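Local coordinates for UPF0147 protein MMP1188 (Methanococcus maripaludis S2, PDB 2QZG) that is of unknown function but folds into a compact bundle of four helices and assembles with a second copy of itself, at residues L23-V27 and A40-K44; T31-I36 and D71-H77; I19-L23 and I85-L89. All coordinates share one frame; numbering follows the deposited sequence.

Helix 12-27 is held on two sides: contact 1 packs its end against helix 34-46, and contact 3 packs the preceding turn against helix 76-90. These two contacts share L23 and have centres about 9 Å apart. They also touch directly, I26 CD1 of contact 1 lying 3.7 Å from I85 CD1 of contact 3. Contact 2 joins the loops that lead into helices 34-46 and 76-90; its centre is about 12 Å from that of contact 1 and about 17 Å from that of contact 3, which it does not touch. No active site or ligand is known here, so the three are best read as the packing of the bundle, from loop end to buried core.

Contact 1. Residues L23-V27 and A40-K44; sequences LEEIV and ADNAK
L23, I26 and V27 close around the small side chain of A40 where residues 23-27 and 40-44, on two helices of the four-helix bundle, run nearly antiparallel, their local axes at 151°. Alanine suits this place because its single methyl lets the axes of these short segments come to 8.8 Å: I26 CG2 touches A40 CB at 3.8 Å, and V27 CG2 reaches the same methyl. Of the two branches of L23, CD2 lies against A40 O, while CD1 is 3.7 Å from K44 N and meets CB of A43, a second alanine, at 4.2 Å. Above this apolar strip, E24 and K44 form a salt bridge of 2.7 Å between E24 OE1 and K44 NZ. K44 leaves its helix with CG opposite the backbone N (chi1 -171°), which sends its chain toward helix 12-27, and the bend of E24 at chi2 brings OE1 to it. NZ meets OE1 from above the carboxylate plane, 39° out of it. The lysine charge probably also eases the crowding of E24 with the acids D41 and E28. Farther along, V27 and D41 cross at about a right angle, and V27 CG2 comes to 3.5 Å from D41 N.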
loop_
_atom_site.group_PDB
_atom_site.type_symbol
_atom_site.label_atom_id
_atom_site.label_comp_id
_atom_site.label_asym_id
_atom_site.label_seq_id
_atom_site.Cartn_x
_atom_site.Cartn_y
_atom_site.Cartn_z
ATOM N N LEU C 23 -8.481 6.896 -0.489
ATOM C CA LEU C 23 -8.515 8.351 -0.359
ATOM C C LEU C 23 -9.836 8.851 0.225
ATOM O O LEU C 23 -9.851 9.739 1.077
ATOM C CB LEU C 23 -8.216 9.017 -1.707
ATOM C CG LEU C 23 -6.739 9.036 -2.127
ATOM C CD1 LEU C 23 -6.601 9.415 -3.602
ATOM C CD2 LEU C 23 -5.953 9.985 -1.251
ATOM N N GLU C 24 -10.944 8.279 -0.223
ATOM C CA GLU C 24 -12.269 8.671 0.283
ATOM C C GLU C 24 -12.429 8.400 1.774
ATOM O O GLU C 24 -13.156 9.121 2.466
ATOM C CB GLU C 24 -13.383 8.007 -0.529
ATOM C CG GLU C 24 -14.801 8.587 -0.321
ATOM C CD GLU C 24 -14.888 10.112 -0.477
ATOM O OE1 GLU C 24 -14.256 10.673 -1.410
ATOM O OE2 GLU C 24 -15.587 10.754 0.340
ATOM N N GLU C 25 -11.736 7.374 2.260
ATOM C CA GLU C 25 -11.731 7.012 3.674
ATOM C C GLU C 25 -11.208 8.169 4.539
ATOM O O GLU C 25 -11.838 8.549 5.528
ATOM C CB GLU C 25 -10.914 5.730 3.892
ATOM C CG GLU C 25 -11.126 5.039 5.247
ATOM C CD GLU C 25 -10.466 3.656 5.316
ATOM O OE1 GLU C 25 -9.724 3.292 4.379
ATOM O OE2 GLU C 25 -10.695 2.928 6.307
ATOM N N ILE C 26 -10.069 8.736 4.147
ATOM C CA ILE C 26 -9.498 9.921 4.809
ATOM C C ILE C 26 -10.403 11.153 4.673
ATOM O O ILE C 26 -10.538 11.944 5.617
ATOM C CB ILE C 26 -8.146 10.285 4.191
ATOM C CG1 ILE C 26 -7.142 9.108 4.324
ATOM C CG2 ILE C 26 -7.623 11.594 4.783
ATOM C CD1 ILE C 26 -5.827 9.338 3.572
ATOM N N VAL C 27 -10.986 11.326 3.489
ATOM C CA VAL C 27 -11.891 12.449 3.208
ATOM C C VAL C 27 -13.057 12.455 4.193
ATOM O O VAL C 27 -13.414 13.505 4.725
ATOM C CB VAL C 27 -12.372 12.467 1.721
ATOM C CG1 VAL C 27 -13.505 13.505 1.477
ATOM C CG2 VAL C 27 -11.205 12.771 0.785
ATOM N N ALA C 40 -6.593 15.107 0.484
ATOM C CA ALA C 40 -6.926 13.762 0.043
ATOM C C ALA C 40 -8.055 13.769 -1.014
ATOM O O ALA C 40 -8.155 12.874 -1.862
ATOM C CB ALA C 40 -7.305 12.907 1.232
ATOM N N ASP C 41 -8.895 14.791 -0.974
ATOM C CA ASP C 41 -9.921 14.929 -2.003
ATOM C C ASP C 41 -9.312 15.491 -3.281
ATOM O O ASP C 41 -9.618 15.040 -4.392
ATOM C CB ASP C 41 -11.089 15.761 -1.500
ATOM C CG ASP C 41 -12.393 15.280 -2.071
ATOM O OD1 ASP C 41 -12.482 14.058 -2.343
ATOM O OD2 ASP C 41 -13.311 16.105 -2.281
ATOM N N ASN C 42 -8.389 16.427 -3.100
ATOM C CA ASN C 42 -7.615 16.982 -4.200
ATOM C C ASN C 42 -6.845 15.910 -4.966
ATOM O O ASN C 42 -6.824 15.888 -6.209
ATOM C CB ASN C 42 -6.682 18.060 -3.663
ATOM C CG ASN C 42 -7.439 19.285 -3.161
ATOM O OD1 ASN C 42 -8.621 19.462 -3.465
ATOM N ND2 ASN C 42 -6.765 20.128 -2.393
ATOM N N ALA C 43 -6.225 15.005 -4.213
ATOM C CA ALA C 43 -5.469 13.895 -4.796
ATOM C C ALA C 43 -6.403 12.959 -5.563
ATOM O O ALA C 43 -6.102 12.526 -6.690
ATOM C CB ALA C 43 -4.750 13.137 -3.698
ATOM N N LYS C 44 -7.552 12.669 -4.955
ATOM C CA LYS C 44 -8.548 11.805 -5.565
ATOM C C LYS C 44 -9.081 12.372 -6.893
ATOM O O LYS C 44 -9.216 11.635 -7.875
ATOM C CB LYS C 44 -9.676 11.536 -4.564
ATOM C CG LYS C 44 -10.647 10.469 -5.017
ATOM C CD LYS C 44 -11.818 10.321 -4.050
ATOM C CE LYS C 44 -13.092 10.114 -4.838
ATOM N NZ LYS C 44 -14.338 9.968 -4.026
#

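Contact 2. Residues T31-I36 and D71-H77; sequences TVPRNI and DPNMPIH
I36 and M74 form the tight, buried part of this contact between two loops that each lead into a helix. I36 CD1 lies across the chain of M74, a selenomethionine, 3.6 Å from M74 CG, and I36 CG2 meets M74 CE. Beside them the rings of P33 and P75, each at the N-cap position of its helix, meet through their CD atoms, 4.1 Å apart. Proline suits both places: a residue there need give no backbone N-H to the helix, and its fixed phi stiffens the turn. The outer side is looser and polar. N35 turns its CG between its backbone N and carbonyl carbon (chi1 71°), and its ND2 donates to D71 OD2 at 2.9 Å; the hydrogen bond lies close to the amide plane but meets the carboxylate from well above its own. D71 OD1 accepts a weak bond from N73 N within a type I turn. Toward solvent, where T31 and H77 are exposed, T31 OG1 is 3.3 Å from H77 CE1, at the ring edge, yet both residues have their hydrogen bonds with D29. Inward, I68 of helix 54-68 packs on N35, I36 and M74, and I82 of helix 76-90 also covers M74.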
loop_
_atom_site.group_PDB
_atom_site.type_symbol
_atom_site.label_atom_id
_atom_site.label_comp_id
_atom_site.label_asym_id
_atom_site.label_seq_id
_atom_site.Cartn_x
_atom_site.Cartn_y
_atom_site.Cartn_z
ATOM N N THR C 31 -11.710 12.757 12.314
ATOM C CA THR C 31 -10.589 12.950 13.241
ATOM C C THR C 31 -9.396 13.621 12.561
ATOM O O THR C 31 -8.340 13.807 13.174
ATOM C CB THR C 31 -10.101 11.616 13.843
ATOM O OG1 THR C 31 -9.677 10.742 12.790
ATOM C CG2 THR C 31 -11.194 10.942 14.670
ATOM N N VAL C 32 -9.559 13.973 11.289
ATOM C CA VAL C 32 -8.460 14.520 10.500
ATOM C C VAL C 32 -8.683 16.015 10.262
ATOM O O VAL C 32 -9.813 16.430 9.976
ATOM C CB VAL C 32 -8.262 13.725 9.156
ATOM C CG1 VAL C 32 -7.019 14.190 8.416
ATOM C CG2 VAL C 32 -8.119 12.246 9.451
ATOM N N PRO C 33 -7.626 16.841 10.444
ATOM C CA PRO C 33 -7.733 18.257 10.080
ATOM C C PRO C 33 -8.350 18.451 8.687
ATOM O O PRO C 33 -8.057 17.699 7.745
ATOM C CB PRO C 33 -6.281 18.728 10.099
ATOM C CG PRO C 33 -5.634 17.871 11.138
ATOM C CD PRO C 33 -6.308 16.523 11.030
ATOM N N ARG C 34 -9.203 19.453 8.569
ATOM C CA ARG C 34 -9.908 19.703 7.332
ATOM C C ARG C 34 -8.962 19.926 6.153
ATOM O O ARG C 34 -9.279 19.527 5.045
ATOM C CB ARG C 34 -10.923 20.852 7.502
ATOM C CG ARG C 34 -12.041 20.467 8.449
ATOM C CD ARG C 34 -13.185 21.408 8.438
ATOM N NE ARG C 34 -14.162 21.072 7.412
ATOM C CZ ARG C 34 -15.279 20.389 7.633
ATOM N NH1 ARG C 34 -15.582 19.956 8.855
ATOM N NH2 ARG C 34 -16.082 20.134 6.616
ATOM N N ASN C 35 -7.803 20.533 6.385
ATOM C CA ASN C 35 -6.846 20.755 5.300
ATOM C C ASN C 35 -6.240 19.455 4.726
ATOM O O ASN C 35 -5.904 19.382 3.551
ATOM C CB ASN C 35 -5.748 21.735 5.718
ATOM C CG ASN C 35 -4.793 21.145 6.732
ATOM O OD1 ASN C 35 -5.209 20.659 7.786
ATOM N ND2 ASN C 35 -3.497 21.181 6.416
ATOM N N ILE C 36 -6.137 18.430 5.559
ATOM C CA ILE C 36 -5.551 17.155 5.150
ATOM C C ILE C 36 -6.603 16.301 4.432
ATOM O O ILE C 36 -6.303 15.629 3.440
ATOM C CB ILE C 36 -4.927 16.401 6.345
ATOM C CG1 ILE C 36 -3.717 17.164 6.874
ATOM C CG2 ILE C 36 -4.521 14.976 5.947
ATOM C CD1 ILE C 36 -3.384 16.878 8.340
ATOM N N ASP C 71 2.784 18.527 7.182
ATOM C CA ASP C 71 1.863 19.124 8.148
ATOM C C ASP C 71 2.120 18.515 9.531
ATOM O O ASP C 71 2.033 17.298 9.697
ATOM C CB ASP C 71 0.414 18.871 7.715
ATOM C CG ASP C 71 -0.552 19.912 8.242
ATOM O OD1 ASP C 71 -1.062 19.743 9.371
ATOM O OD2 ASP C 71 -0.825 20.890 7.512
ATOM N N PRO C 72 2.425 19.359 10.529
ATOM C CA PRO C 72 2.739 18.830 11.862
ATOM C C PRO C 72 1.526 18.245 12.603
ATOM O O PRO C 72 1.709 17.485 13.570
ATOM C CB PRO C 72 3.293 20.053 12.607
ATOM C CG PRO C 72 2.666 21.222 11.939
ATOM C CD PRO C 72 2.498 20.833 10.484
ATOM N N ASN C 73 0.316 18.596 12.151
ATOM C CA ASN C 73 -0.924 18.165 12.807
ATOM C C ASN C 73 -1.474 16.827 12.337
ATOM O O ASN C 73 -2.546 16.389 12.758
ATOM C CB ASN C 73 -2.005 19.240 12.686
ATOM C CG ASN C 73 -2.230 19.984 13.993
ATOM O OD1 ASN C 73 -1.345 20.046 14.850
ATOM N ND2 ASN C 73 -3.427 20.530 14.161
HETATM N N MSE C 74 -0.742 16.157 11.471
HETATM C CA MSE C 74 -1.292 14.931 10.935
HETATM C C MSE C 74 -1.273 13.730 11.873
HETATM O O MSE C 74 -0.235 13.420 12.473
HETATM C CB MSE C 74 -0.656 14.572 9.631
HETATM C CG MSE C 74 -1.631 13.750 8.851
HETATM SE SE MSE C 74 -0.675 12.914 7.557
HETATM C CE MSE C 74 -0.613 14.357 6.252
ATOM N N PRO C 75 -2.431 13.055 11.995
ATOM C CA PRO C 75 -2.589 11.919 12.898
ATOM C C PRO C 75 -1.791 10.726 12.416
ATOM O O PRO C 75 -1.627 10.547 11.210
ATOM C CB PRO C 75 -4.085 11.602 12.822
ATOM C CG PRO C 75 -4.739 12.822 12.169
ATOM C CD PRO C 75 -3.684 13.369 11.274
ATOM N N ILE C 76 -1.301 9.924 13.359
ATOM C CA ILE C 76 -0.503 8.732 13.048
ATOM C C ILE C 76 -1.219 7.810 12.052
ATOM O O ILE C 76 -0.630 7.433 11.027
ATOM C CB ILE C 76 -0.060 7.962 14.336
ATOM C CG1 ILE C 76 0.852 8.853 15.182
ATOM C CG2 ILE C 76 0.632 6.642 13.961
ATOM C CD1 ILE C 76 1.413 8.219 16.480
ATOM N N HIS C 77 -2.493 7.497 12.330
ATOM C CA HIS C 77 -3.270 6.580 11.499
ATOM C C HIS C 77 -3.382 7.066 10.058
ATOM O O HIS C 77 -3.237 6.293 9.113
ATOM C CB HIS C 77 -4.650 6.271 12.121
ATOM C CG HIS C 77 -5.678 7.353 11.954
ATOM N ND1 HIS C 77 -5.680 8.503 12.712
ATOM C CD2 HIS C 77 -6.763 7.442 11.141
ATOM C CE1 HIS C 77 -6.705 9.262 12.360
ATOM N NE2 HIS C 77 -7.385 8.638 11.419
#

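Contact 3. Residues I19-L23 and I85-L89; sequences ISSML and IVSEL
The carboxylate of E88 is the flat group here, and I19 and M22 both come to it: I19 CG1 approaches E88 OE1 at 3.4 Å, while M22, a selenomethionine, brings M22 SE off the oxygen-bearing end, though the end of M22 is uncertain because its CE is modelled too close to OE1. Behind this polar end the contact is wholly apolar, as suits the core of a four-helix bundle, with the local axes of residues 19-23 and 85-89 antiparallel at 160° and 10.4 Å apart. I19 has CG1 opposite its carbonyl carbon (chi1 -70°) and an extended chi2, which carries CD1 to 4.1 Å from L89 CD2; its other branch, CG2, meets I85 CG2 at 3.9 Å. Were I19 an alanine, CG2 and CD1 would be gone, and a gap would probably open against I85 and L89, leaving the CB of E88 without this neighbour. The forked I85 fits between M22 and L23, its CD1 being 3.8 Å from L23 CD2. W83 of the second subunit packs on both I19 and E88. Buried among apolar groups, with no partner for OE1 in the model, the acid would probably bind its proton more tightly than one in water.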
loop_
_atom_site.group_PDB
_atom_site.type_symbol
_atom_site.label_atom_id
_atom_site.label_comp_id
_atom_site.label_asym_id
_atom_site.label_seq_id
_atom_site.Cartn_x
_atom_site.Cartn_y
_atom_site.Cartn_z
ATOM N N ILE C 19 -7.416 2.747 -4.862
ATOM C CA ILE C 19 -6.765 3.977 -4.405
ATOM C C ILE C 19 -7.781 5.096 -4.092
ATOM O O ILE C 19 -7.693 5.724 -3.037
ATOM C CB ILE C 19 -5.658 4.483 -5.412
ATOM C CG1 ILE C 19 -4.440 3.552 -5.412
ATOM C CG2 ILE C 19 -5.246 5.931 -5.057
ATOM C CD1 ILE C 19 -3.511 3.676 -6.639
ATOM N N SER C 20 -8.747 5.333 -4.983
ATOM C CA SER C 20 -9.788 6.347 -4.774
ATOM C C SER C 20 -10.606 6.081 -3.502
ATOM O O SER C 20 -10.923 7.001 -2.736
ATOM C CB SER C 20 -10.754 6.404 -5.978
ATOM O OG SER C 20 -10.020 6.481 -7.201
ATOM N N SER C 21 -10.972 4.815 -3.317
ATOM C CA SER C 21 -11.660 4.358 -2.129
ATOM C C SER C 21 -10.843 4.629 -0.852
ATOM O O SER C 21 -11.381 5.098 0.155
ATOM C CB SER C 21 -11.958 2.869 -2.277
ATOM O OG SER C 21 -11.857 2.211 -1.031
HETATM N N MSE C 22 -9.545 4.339 -0.891
HETATM C CA MSE C 22 -8.691 4.599 0.266
HETATM C C MSE C 22 -8.602 6.090 0.564
HETATM O O MSE C 22 -8.663 6.500 1.722
HETATM C CB MSE C 22 -7.305 3.998 0.076
HETATM C CG MSE C 22 -7.221 2.553 0.423
HETATM SE SE MSE C 22 -5.441 1.908 -0.098
HETATM C CE MSE C 22 -5.772 1.774 -1.975
ATOM N N LEU C 23 -8.481 6.896 -0.489
ATOM C CA LEU C 23 -8.515 8.351 -0.359
ATOM C C LEU C 23 -9.836 8.851 0.225
ATOM O O LEU C 23 -9.851 9.739 1.077
ATOM C CB LEU C 23 -8.216 9.017 -1.707
ATOM C CG LEU C 23 -6.739 9.036 -2.127
ATOM C CD1 LEU C 23 -6.601 9.415 -3.602
ATOM C CD2 LEU C 23 -5.953 9.985 -1.251
ATOM N N ILE C 85 -1.365 4.592 0.212
ATOM C CA ILE C 85 -1.881 5.192 -1.012
ATOM C C ILE C 85 -0.734 5.682 -1.917
ATOM O O ILE C 85 -0.758 5.446 -3.121
ATOM C CB ILE C 85 -2.841 6.390 -0.704
ATOM C CG1 ILE C 85 -4.082 5.925 0.071
ATOM C CG2 ILE C 85 -3.211 7.133 -1.993
ATOM C CD1 ILE C 85 -4.808 7.060 0.842
ATOM N N VAL C 86 0.266 6.361 -1.351
ATOM C CA VAL C 86 1.412 6.833 -2.162
ATOM C C VAL C 86 2.159 5.650 -2.777
ATOM O O VAL C 86 2.464 5.658 -3.973
ATOM C CB VAL C 86 2.367 7.739 -1.346
ATOM C CG1 VAL C 86 3.728 7.968 -2.083
ATOM C CG2 VAL C 86 1.674 9.080 -1.050
ATOM N N SER C 87 2.431 4.631 -1.955
ATOM C CA SER C 87 3.100 3.404 -2.408
ATOM C C SER C 87 2.387 2.791 -3.611
ATOM O O SER C 87 3.011 2.393 -4.576
ATOM C CB SER C 87 3.132 2.388 -1.274
ATOM O OG SER C 87 3.861 2.931 -0.201
ATOM N N GLU C 88 1.075 2.684 -3.503
ATOM C CA GLU C 88 0.256 2.151 -4.582
ATOM C C GLU C 88 0.233 3.058 -5.808
ATOM O O GLU C 88 0.370 2.560 -6.927
ATOM C CB GLU C 88 -1.145 1.885 -4.088
ATOM C CG GLU C 88 -1.234 0.768 -3.052
ATOM C CD GLU C 88 -2.616 0.721 -2.423
ATOM O OE1 GLU C 88 -3.500 1.396 -2.957
ATOM O OE2 GLU C 88 -2.833 0.016 -1.417
ATOM N N LEU C 89 0.100 4.372 -5.601
ATOM C CA LEU C 89 0.177 5.353 -6.711
ATOM C C LEU C 89 1.472 5.237 -7.500
ATOM O O LEU C 89 1.482 5.406 -8.719
ATOM C CB LEU C 89 -0.001 6.793 -6.203
ATOM C CG LEU C 89 -1.448 7.224 -5.969
ATOM C CD1 LEU C 89 -1.560 8.480 -5.076
ATOM C CD2 LEU C 89 -2.162 7.465 -7.308
#